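Local structure of phosphate-binding protein (5UB3) at residues S2-S11 / I37-A48. The protein probably acts as a periplasmic binding protein that senses a small anionic ligand and signals to a partner diguanylate cyclase. Numbering follows the deposited sequence.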
loop_
_atom_site.group_PDB
_atom_site.type_symbol
_atom_site.label_atom_id
_atom_site.label_comp_id
_atom_site.label_asym_id
_atom_site.label_seq_id
_atom_site.Cartn_x
_atom_site.Cartn_y
_atom_site.Cartn_z
ATOM N N SER A 2 22.477 -2.344 13.462
ATOM C CA SER A 2 22.716 -3.808 13.713
ATOM C C SER A 2 22.767 -4.249 15.163
ATOM O O SER A 2 22.431 -5.359 15.456
ATOM C CB SER A 2 23.984 -4.283 13.066
ATOM O OG SER A 2 23.891 -5.681 13.003
ATOM N N SER A 3 23.221 -3.383 16.042
ATOM C CA SER A 3 22.709 -3.300 17.415
ATOM C C SER A 3 21.333 -2.545 17.481
ATOM O O SER A 3 20.614 -2.556 18.469
ATOM C CB SER A 3 23.796 -2.630 18.271
ATOM O OG SER A 3 23.377 -2.567 19.603
ATOM N N VAL A 4 21.010 -1.831 16.406
ATOM C CA VAL A 4 19.787 -1.112 16.289
ATOM C C VAL A 4 18.853 -1.817 15.299
ATOM O O VAL A 4 19.306 -2.298 14.241
ATOM C CB VAL A 4 20.053 0.296 15.719
ATOM C CG1 VAL A 4 18.778 1.085 15.742
ATOM C CG2 VAL A 4 21.157 1.007 16.507
ATOM N N LEU A 5 17.563 -1.849 15.647
ATOM C CA LEU A 5 16.491 -2.261 14.705
ATOM C C LEU A 5 15.743 -1.032 14.230
ATOM O O LEU A 5 15.192 -0.293 15.020
ATOM C CB LEU A 5 15.504 -3.224 15.371
ATOM C CG LEU A 5 14.365 -3.747 14.508
ATOM C CD1 LEU A 5 14.959 -4.641 13.437
ATOM C CD2 LEU A 5 13.353 -4.532 15.331
ATOM N N VAL A 6 15.741 -0.814 12.933
ATOM C CA VAL A 6 15.085 0.345 12.358
ATOM C C VAL A 6 13.792 -0.059 11.626
ATOM O O VAL A 6 13.841 -0.822 10.664
ATOM C CB VAL A 6 16.042 1.094 11.373
ATOM C CG1 VAL A 6 15.392 2.406 11.024
ATOM C CG2 VAL A 6 17.390 1.339 12.040
ATOM N N LEU A 7 12.666 0.477 12.074
ATOM C CA LEU A 7 11.351 0.146 11.523
ATOM C C LEU A 7 10.967 1.327 10.685
ATOM O O LEU A 7 11.164 2.495 11.082
ATOM C CB LEU A 7 10.320 -0.067 12.618
ATOM C CG LEU A 7 8.803 -0.054 12.353
ATOM C CD1 LEU A 7 8.311 -1.105 11.392
ATOM C CD2 LEU A 7 8.096 -0.193 13.686
ATOM N N GLY A 8 10.377 1.045 9.536
ATOM C CA GLY A 8 9.969 2.140 8.686
ATOM C C GLY A 8 8.701 1.835 7.919
ATOM O O GLY A 8 8.098 0.820 8.092
ATOM N N ARG A 9 8.339 2.779 7.063
ATOM C CA ARG A 9 7.372 2.602 6.021
ATOM C C ARG A 9 7.528 3.788 5.074
ATOM O O ARG A 9 8.114 4.824 5.407
ATOM C CB ARG A 9 5.906 2.579 6.535
ATOM C CG ARG A 9 5.466 3.868 7.217
ATOM C CD ARG A 9 3.949 3.910 7.349
ATOM N NE ARG A 9 3.307 4.169 6.072
ATOM C CZ ARG A 9 2.007 4.402 5.910
ATOM N NH1 ARG A 9 1.198 4.422 6.956
ATOM N NH2 ARG A 9 1.503 4.596 4.699
ATOM N N ILE A 10 6.957 3.621 3.900
ATOM C CA ILE A 10 6.802 4.713 2.976
ATOM C C ILE A 10 5.696 5.568 3.512
ATOM O O ILE A 10 4.624 5.053 3.818
ATOM C CB ILE A 10 6.412 4.174 1.590
ATOM C CG1 ILE A 10 7.508 3.190 1.055
ATOM C CG2 ILE A 10 6.201 5.330 0.625
ATOM C CD1 ILE A 10 7.014 2.362 -0.105
ATOM N N SER A 11 5.916 6.867 3.590
ATOM C CA SER A 11 4.955 7.710 4.191
ATOM C C SER A 11 4.956 9.046 3.521
ATOM O O SER A 11 5.988 9.657 3.392
ATOM C CB SER A 11 5.299 7.907 5.654
ATOM O OG SER A 11 4.500 8.941 6.263
ATOM N N ILE A 37 19.969 -7.142 19.421
ATOM C CA ILE A 37 19.281 -5.813 19.304
ATOM C C ILE A 37 19.204 -5.174 20.673
ATOM O O ILE A 37 18.755 -5.802 21.605
ATOM C CB ILE A 37 17.902 -5.935 18.677
ATOM C CG1 ILE A 37 18.038 -6.477 17.240
ATOM C CG2 ILE A 37 17.136 -4.641 18.718
ATOM C CD1 ILE A 37 18.852 -5.642 16.265
ATOM N N ARG A 38 19.684 -3.937 20.774
ATOM C CA ARG A 38 19.626 -3.188 22.003
ATOM C C ARG A 38 18.681 -2.007 21.912
ATOM O O ARG A 38 18.184 -1.551 22.916
ATOM C CB ARG A 38 21.004 -2.641 22.364
ATOM C CG ARG A 38 22.092 -3.676 22.449
ATOM C CD ARG A 38 21.970 -4.528 23.677
ATOM N NE ARG A 38 23.141 -5.419 23.714
ATOM C CZ ARG A 38 24.268 -5.235 24.421
ATOM N NH1 ARG A 38 24.436 -4.201 25.257
ATOM N NH2 ARG A 38 25.235 -6.138 24.307
ATOM N N ARG A 39 18.427 -1.488 20.733
ATOM C CA ARG A 39 17.681 -0.244 20.625
ATOM C C ARG A 39 16.952 -0.262 19.280
ATOM O O ARG A 39 17.265 -1.077 18.378
ATOM C CB ARG A 39 18.600 0.970 20.807
ATOM C CG ARG A 39 19.756 1.102 19.797
ATOM C CD ARG A 39 20.842 2.146 20.209
ATOM N NE ARG A 39 21.497 1.688 21.437
ATOM C CZ ARG A 39 22.550 0.845 21.517
ATOM N NH1 ARG A 39 23.201 0.381 20.440
ATOM N NH2 ARG A 39 22.965 0.468 22.722
ATOM N N GLY A 40 15.977 0.602 19.204
ATOM C CA GLY A 40 15.141 0.792 18.030
ATOM C C GLY A 40 15.194 2.223 17.536
ATOM O O GLY A 40 15.348 3.133 18.335
ATOM N N GLU A 41 14.986 2.400 16.238
ATOM C CA GLU A 41 14.756 3.702 15.614
ATOM C C GLU A 41 13.660 3.602 14.561
ATOM O O GLU A 41 13.402 2.531 14.030
ATOM C CB GLU A 41 16.009 4.165 14.904
ATOM C CG GLU A 41 16.977 4.815 15.862
ATOM C CD GLU A 41 18.375 4.928 15.348
ATOM O OE1 GLU A 41 18.637 4.629 14.174
ATOM O OE2 GLU A 41 19.219 5.307 16.177
ATOM N N ILE A 42 13.032 4.723 14.265
ATOM C CA ILE A 42 12.063 4.815 13.206
ATOM C C ILE A 42 12.708 5.636 12.072
ATOM O O ILE A 42 13.302 6.697 12.331
ATOM C CB ILE A 42 10.785 5.551 13.682
ATOM C CG1 ILE A 42 10.106 4.778 14.850
ATOM C CG2 ILE A 42 9.797 5.777 12.542
ATOM C CD1 ILE A 42 9.647 3.390 14.496
ATOM N N LEU A 43 12.530 5.177 10.841
ATOM C CA LEU A 43 12.992 5.901 9.656
ATOM C C LEU A 43 12.019 5.599 8.533
ATOM O O LEU A 43 11.952 4.496 8.015
ATOM C CB LEU A 43 14.399 5.521 9.233
ATOM C CG LEU A 43 15.017 6.324 8.076
ATOM C CD1 LEU A 43 14.987 7.840 8.289
ATOM C CD2 LEU A 43 16.430 5.903 7.826
ATOM N N MET A 44 11.275 6.619 8.155
ATOM C CA MET A 44 10.307 6.489 7.107
ATOM C C MET A 44 10.901 7.135 5.865
ATOM O O MET A 44 11.949 7.763 5.921
ATOM C CB MET A 44 9.004 7.156 7.532
ATOM C CG MET A 44 8.252 6.389 8.578
ATOM S SD MET A 44 6.878 7.346 9.256
ATOM C CE MET A 44 7.747 8.378 10.434
ATOM N N ALA A 45 10.280 6.908 4.721
ATOM C CA ALA A 45 10.805 7.509 3.505
ATOM C C ALA A 45 9.667 8.043 2.717
ATOM O O ALA A 45 8.607 7.513 2.808
ATOM C CB ALA A 45 11.619 6.501 2.699
ATOM N N PRO A 46 9.890 9.109 1.937
ATOM C CA PRO A 46 8.754 9.665 1.134
ATOM C C PRO A 46 8.211 8.769 0.019
ATOM O O PRO A 46 7.056 8.921 -0.383
ATOM C CB PRO A 46 9.328 10.981 0.531
ATOM C CG PRO A 46 10.815 10.970 0.798
ATOM C CD PRO A 46 11.185 9.762 1.652
ATOM N N ASP A 47 8.994 7.831 -0.483
ATOM C CA ASP A 47 8.524 7.007 -1.607
ATOM C C ASP A 47 9.302 5.717 -1.652
ATOM O O ASP A 47 10.266 5.560 -0.884
ATOM C CB ASP A 47 8.615 7.765 -2.926
ATOM C CG ASP A 47 9.999 8.330 -3.161
ATOM O OD1 ASP A 47 10.987 7.582 -3.134
ATOM O OD2 ASP A 47 10.084 9.544 -3.296
ATOM N N ALA A 48 8.866 4.808 -2.529
ATOM C CA ALA A 48 9.440 3.463 -2.683
ATOM C C ALA A 48 10.910 3.480 -3.100
ATOM O O ALA A 48 11.738 2.652 -2.653
ATOM C CB ALA A 48 8.623 2.639 -3.674
#
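Ser3 O is gripped by two backbone amides at the start of a parallel strand pair: Arg38 N donates a nearly straight hydrogen bond of 2.8 Å to Ser3 O, and Arg39 N adds a weak one. Strands 4-8 and 39-42 are the two strands of a beta-alpha-beta unit, joined through helix 14-28, in the periplasmic binding protein fold; strand 62-66 flanks strand 4-8 on its other edge. The parallel ladder continues from Leu5 N to Arg39 O, Glu41 N to Leu5 O, Leu7 N to Glu41 O and Leu43 N to Leu7 O.

On one face, Val4 CG2 lies 3.6 Å from Arg39 CG and also sits at the edge of the Arg39 guanidinium, near its plane. With CG between its backbone N and carbonyl carbon (chi1 60°) and a bend at chi3 (65°), Arg39 brings NH1 to 3.1 Å from Ser3 OG, while Arg38 CB lies over one guanidinium face, offset toward its rim. Farther along this face, Glu41 slants across Val4 and Val6, and Val6 CG1 packs 3.7 Å from Leu43 CB. The other face is apolar and turned to helix 14-28: Leu7 and Ile42 run side by side, CD2 to CD1, with Ile42 also resting on Leu25, and Leu5 CB meets Ile37 CG2.

The regular pairing breaks after Gly8, where Arg9 N and Leu43 O are buried without a hydrogen-bond partner, 4.1 Å apart; Gly8 CA approaches Leu43 O instead. Two further backbone hydrogen bonds, Ala45 N to Arg9 O and Ser11 N to Ala45 O, form one isolated bridge at Ile10 and Ala45. Arg9 curls back to its own segment, NE donating to Ile10 O at 2.8 Å from above the carbonyl plane. Asp47, the N-cap of helix 48-56, accepts a hydrogen bond from Gln50 N at OD1; beside it, Ile10 reaches the first turn with CD1 3.7 Å from Ala48 CA and CG2 3.6 Å from Asp47 CA.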